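Local coordinates for protein arginase (PDB 5YNL) that probably hydrolyses L-arginine to L-ornithine and urea, as a cold-adapted arginase from a psychrophilic yeast, at residues E226-I231 against N247-F252; I175-H180 against I281-D286. All blocks are in the same frame, centred on the assembly; numbering follows the deposited sequence.

Overall arrangement
Both interactions belong to one parallel beta-sheet, in which strands 281-286, 173-177, 228-233 and 250-253 lie side by side in that order. The centre of interaction 2 lies about 4 Å, and that of interaction 1 about 14 Å, from the centre of the chain. Their centres are about 11 Å apart. They meet where Trp176 fits against strand 228-233: Trp176 N lies 2.8 Å from Val229 O and Trp176 O lies 3.0 Å from Ile231 N, both probable hydrogen bonds, while the Trp176 and Tyr230 rings pack edge-to-face. Interaction 2 ends in an acidic cluster consistent with the metal site of arginases; interaction 1 adds the outermost strand, 250-253, at one edge.

Interaction 1 of 2, residues E226-I231 against N247-F252; sequences ERIVYI and NNIKCF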
# COMPACT_ATOMS: atom_id res chain seq x y z
N GLU A 226 -0.93 1.14 16.27
CA GLU A 226 -0.29 -0.15 16.47
C GLU A 226 -0.64 -1.11 15.33
O GLU A 226 -0.23 -2.27 15.34
CB GLU A 226 -0.74 -0.76 17.79
CG GLU A 226 -2.20 -1.14 17.77
CD GLU A 226 -3.04 -0.27 18.68
OE1 GLU A 226 -2.65 0.90 18.95
OE2 GLU A 226 -4.10 -0.77 19.12
N ARG A 227 -1.39 -0.61 14.36
CA ARG A 227 -1.79 -1.42 13.21
C ARG A 227 -0.94 -1.10 11.97
O ARG A 227 -1.03 -1.78 10.95
CB ARG A 227 -3.29 -1.24 12.92
CG ARG A 227 -4.23 -2.41 13.32
CD ARG A 227 -4.09 -2.85 14.76
NE ARG A 227 -3.19 -4.00 14.89
CZ ARG A 227 -3.03 -4.72 16.01
NH1 ARG A 227 -3.72 -4.40 17.11
NH2 ARG A 227 -2.19 -5.74 16.04
N ILE A 228 -0.10 -0.08 12.05
CA ILE A 228 0.77 0.27 10.93
C ILE A 228 2.24 -0.06 11.21
O ILE A 228 2.71 0.12 12.35
CB ILE A 228 0.60 1.76 10.48
CG1 ILE A 228 1.62 2.12 9.38
CG2 ILE A 228 0.64 2.71 11.66
CD1 ILE A 228 1.45 3.53 8.77
N VAL A 229 2.94 -0.56 10.18
CA VAL A 229 4.38 -0.76 10.26
C VAL A 229 5.05 -0.29 8.97
O VAL A 229 4.50 -0.45 7.86
CB VAL A 229 4.76 -2.23 10.65
CG1 VAL A 229 4.36 -3.22 9.56
CG2 VAL A 229 6.24 -2.36 10.97
N TYR A 230 6.22 0.34 9.12
CA TYR A 230 6.96 0.93 8.02
C TYR A 230 8.21 0.10 7.72
O TYR A 230 8.97 -0.27 8.64
CB TYR A 230 7.39 2.35 8.37
CG TYR A 230 6.30 3.40 8.37
CD1 TYR A 230 5.89 3.99 7.19
CD2 TYR A 230 5.73 3.84 9.55
CE1 TYR A 230 4.91 4.96 7.18
CE2 TYR A 230 4.74 4.82 9.55
CZ TYR A 230 4.34 5.37 8.35
OH TYR A 230 3.36 6.34 8.33
N ILE A 231 8.44 -0.19 6.44
CA ILE A 231 9.62 -0.90 5.99
C ILE A 231 10.22 -0.12 4.85
O ILE A 231 9.49 0.18 3.87
CB ILE A 231 9.26 -2.29 5.45
CG1 ILE A 231 8.67 -3.13 6.59
CG2 ILE A 231 10.48 -2.97 4.85
CD1 ILE A 231 7.95 -4.40 6.16
N ASN A 247 3.57 8.45 18.77
CA ASN A 247 2.45 7.52 18.58
C ASN A 247 2.89 6.07 18.60
O ASN A 247 2.10 5.17 18.30
CB ASN A 247 1.69 7.85 17.30
CG ASN A 247 1.05 9.22 17.34
OD1 ASN A 247 -0.11 9.36 17.73
ND2 ASN A 247 1.81 10.25 16.96
N ASN A 248 4.16 5.86 18.94
CA ASN A 248 4.74 4.52 19.09
C ASN A 248 4.52 3.59 17.90
O ASN A 248 4.12 2.43 18.04
CB ASN A 248 4.25 3.88 20.38
CG ASN A 248 5.18 2.79 20.87
OD1 ASN A 248 6.30 2.61 20.35
ND2 ASN A 248 4.73 2.05 21.87
N ILE A 249 4.80 4.11 16.71
CA ILE A 249 4.61 3.36 15.48
C ILE A 249 5.91 2.61 15.15
O ILE A 249 6.99 3.20 15.17
CB ILE A 249 4.17 4.30 14.34
CG1 ILE A 249 2.73 4.77 14.62
CG2 ILE A 249 4.28 3.63 12.99
CD1 ILE A 249 2.20 5.82 13.67
N LYS A 250 5.80 1.30 14.88
CA LYS A 250 6.97 0.48 14.59
C LYS A 250 7.52 0.91 13.25
O LYS A 250 6.78 0.99 12.28
CB LYS A 250 6.59 -1.00 14.52
CG LYS A 250 7.77 -1.97 14.76
CD LYS A 250 7.97 -2.14 16.27
CE LYS A 250 9.34 -2.73 16.62
NZ LYS A 250 9.52 -2.50 18.10
N CYS A 251 8.82 1.20 13.20
CA CYS A 251 9.46 1.56 11.93
C CYS A 251 10.69 0.71 11.69
O CYS A 251 11.55 0.59 12.56
CB CYS A 251 9.84 3.05 11.89
SG CYS A 251 8.43 4.20 12.07
N PHE A 252 10.74 0.10 10.51
CA PHE A 252 11.94 -0.62 10.08
C PHE A 252 12.57 0.12 8.93
O PHE A 252 12.10 0.07 7.80
CB PHE A 252 11.61 -2.05 9.68
CG PHE A 252 11.23 -2.90 10.84
CD1 PHE A 252 12.20 -3.27 11.78
CD2 PHE A 252 9.91 -3.27 11.06
CE1 PHE A 252 11.85 -4.03 12.88
CE2 PHE A 252 9.56 -4.04 12.16
CZ PHE A 252 10.53 -4.41 13.07
O HOH W 1 2.79 -0.03 14.93
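The Tyr230 ring lies against two side chains of 247-252. Ile249 comes to its edge, near the ring plane, with methyl CG2 3.7 Å from Tyr230 CE2. Cys251 approaches obliquely: its SG lies 4.8 Å from the centroid of the Tyr230 ring, a sulfur-aromatic contact. Within its own strand Ile228 lays CG1 over one face of the ring, offset toward the rim, while its other branch, CG2, meets Ile249 CG2 at 4.0 Å. Leu244 of helix 241-246 and Val199 of helix 198-202 also pack on Tyr230.

Val229, Ile231 and Phe252 point to the other face of the sheet. Val229 holds CG1 between its backbone N and carbonyl carbon (chi1 67°), which leaves CG2 anti to N and directed at the neighbouring strand. There CG2 lies 3.8 Å from Phe252 CD2, at the ring's edge rather than over its face, and it also touches Lys250 CB. The end of the Lys250 chain leads away. Helix 254-273 covers this side, with Ala269 on Val229 and Val265 and Met268 on Phe252.

The strands run parallel, the axes of the two short strand segments 15° apart. Tyr230 grips its neighbour through both backbone polar atoms: its N donates to Lys250 O at 3.3 Å, and its O accepts from Phe252 N at 2.6 Å. Nearer the start of the pairing a water spans the strands, donating to Ile228 O at 2.6 Å and accepting a longer bond from Lys250 N. The contact completes the beta-alpha-beta unit of strand 228-233, helix 241-246 and strand 250-253. Its chemistry implies that peptide groups supply the polar grip between the strands, with one water in place of a direct bond, while the side chains add apolar packing on both faces, with a sulfur-aromatic contact on the Tyr230 side alone.

Interaction 2 of 2, residues I175-H180 against I281-D286; sequences IWVDAH and IHLSFD
Val177 sets methyl CG1 over the centre of one face of the Phe285 ring, 3.8 Å from the centroid and 13° off the normal, a CH-pi contact. CG1 stands opposite the backbone N (chi1 -179°), which carries it over the ring and leaves CG2 with Leu283 CD1 as its nearest partner, at 3.8 Å. That same leucine methyl packs on Ile175 CG2; Ile175, Val177, Leu283 and Phe285 thus pack together on one face of the sheet. Four backbone bonds join the parallel strands, among them Asp286 N to Val177 O at 2.8 Å.

Past the last bond two carboxylates converge, Asp178 OD2 lying 3.3 Å from Asp286 OD2 with their planes 50° apart. Asp178 OD1 accepts from His180 N at 2.6 Å, closing an Asx turn, and OD2 bonds His155 ND1. The other nitrogen of His155 bonds Ser284 OG, while Asp286 OD1 takes the backbone N of Asp288. Replacing Asp178 by an alanine removes both oxygens and would probably leave His180 N and His155 ND1 without these mates and the turn before His180 less firmly set. Acidic groups and two histidines gathered where parallel strands end are consistent with the arginase-family site for a pair of manganese ions.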
# COMPACT_ATOMS: atom_id res chain seq x y z
N ILE A 175 0.83 -2.55 6.10
CA ILE A 175 2.28 -2.59 5.93
C ILE A 175 2.65 -1.59 4.85
O ILE A 175 2.21 -1.69 3.70
CB ILE A 175 2.76 -4.00 5.57
CG1 ILE A 175 2.43 -4.95 6.71
CG2 ILE A 175 4.30 -4.03 5.30
CD1 ILE A 175 2.87 -6.34 6.43
N TRP A 176 3.45 -0.61 5.23
CA TRP A 176 3.65 0.53 4.38
C TRP A 176 5.11 0.48 3.94
O TRP A 176 6.02 0.53 4.78
CB TRP A 176 3.36 1.78 5.19
CG TRP A 176 3.39 3.07 4.46
CD1 TRP A 176 4.49 3.77 4.05
CD2 TRP A 176 2.26 3.88 4.13
NE1 TRP A 176 4.11 4.95 3.45
CE2 TRP A 176 2.74 5.04 3.48
CE3 TRP A 176 0.88 3.72 4.28
CZ2 TRP A 176 1.89 6.03 2.99
CZ3 TRP A 176 0.04 4.70 3.80
CH2 TRP A 176 0.54 5.84 3.17
N VAL A 177 5.33 0.32 2.64
CA VAL A 177 6.68 0.21 2.11
C VAL A 177 7.02 1.48 1.31
O VAL A 177 6.42 1.76 0.26
CB VAL A 177 6.83 -1.05 1.25
CG1 VAL A 177 8.28 -1.16 0.71
CG2 VAL A 177 6.46 -2.31 2.07
N ASP A 178 7.98 2.25 1.83
CA ASP A 178 8.24 3.59 1.31
C ASP A 178 9.51 4.11 1.95
O ASP A 178 9.88 3.69 3.05
CB ASP A 178 7.06 4.53 1.65
CG ASP A 178 7.01 5.78 0.77
OD1 ASP A 178 8.02 6.50 0.71
OD2 ASP A 178 5.95 6.04 0.15
N ALA A 179 10.19 5.00 1.23
CA ALA A 179 11.35 5.69 1.76
C ALA A 179 10.89 6.78 2.72
O ALA A 179 11.68 7.31 3.51
CB ALA A 179 12.17 6.30 0.63
N HIS A 180 9.60 7.13 2.62
CA HIS A 180 9.03 8.24 3.37
C HIS A 180 7.92 7.79 4.30
O HIS A 180 7.11 6.94 3.95
CB HIS A 180 8.44 9.27 2.40
CG HIS A 180 9.34 9.62 1.28
ND1 HIS A 180 10.64 10.07 1.48
CD2 HIS A 180 9.16 9.58 -0.06
CE1 HIS A 180 11.20 10.31 0.31
NE2 HIS A 180 10.32 10.02 -0.65
N ILE A 281 -4.41 -8.25 5.64
CA ILE A 281 -3.24 -7.40 5.44
C ILE A 281 -3.46 -6.44 4.26
O ILE A 281 -3.86 -6.86 3.16
CB ILE A 281 -1.95 -8.24 5.17
CG1 ILE A 281 -1.38 -8.78 6.49
CG2 ILE A 281 -0.88 -7.41 4.44
CD1 ILE A 281 -0.37 -9.97 6.33
N HIS A 282 -3.17 -5.16 4.50
CA HIS A 282 -3.13 -4.16 3.45
C HIS A 282 -1.66 -3.86 3.19
O HIS A 282 -0.96 -3.29 4.06
CB HIS A 282 -3.88 -2.88 3.87
CG HIS A 282 -4.15 -1.92 2.74
ND1 HIS A 282 -3.67 -2.10 1.46
CD2 HIS A 282 -4.85 -0.76 2.71
CE1 HIS A 282 -4.07 -1.11 0.69
NE2 HIS A 282 -4.79 -0.28 1.43
N LEU A 283 -1.16 -4.24 2.02
CA LEU A 283 0.23 -3.95 1.70
C LEU A 283 0.29 -2.78 0.75
O LEU A 283 -0.10 -2.90 -0.44
CB LEU A 283 0.96 -5.15 1.07
CG LEU A 283 2.42 -4.99 0.64
CD1 LEU A 283 3.35 -4.52 1.79
CD2 LEU A 283 2.91 -6.31 0.10
N SER A 284 0.75 -1.63 1.26
CA SER A 284 0.78 -0.42 0.44
C SER A 284 2.23 -0.15 0.01
O SER A 284 3.02 0.40 0.79
CB SER A 284 0.21 0.77 1.21
OG SER A 284 -0.20 1.78 0.31
N PHE A 285 2.55 -0.57 -1.21
CA PHE A 285 3.93 -0.62 -1.70
C PHE A 285 4.26 0.53 -2.66
O PHE A 285 3.66 0.65 -3.74
CB PHE A 285 4.17 -1.95 -2.43
CG PHE A 285 5.61 -2.37 -2.45
CD1 PHE A 285 6.57 -1.61 -3.11
CD2 PHE A 285 6.01 -3.53 -1.80
CE1 PHE A 285 7.92 -2.01 -3.10
CE2 PHE A 285 7.33 -3.92 -1.81
CZ PHE A 285 8.29 -3.15 -2.45
N ASP A 286 5.23 1.36 -2.28
CA ASP A 286 5.64 2.47 -3.11
C ASP A 286 6.95 2.09 -3.72
O ASP A 286 7.89 1.73 -3.02
CB ASP A 286 5.84 3.73 -2.29
CG ASP A 286 6.06 4.95 -3.15
OD1 ASP A 286 7.07 5.00 -3.88
OD2 ASP A 286 5.20 5.86 -3.11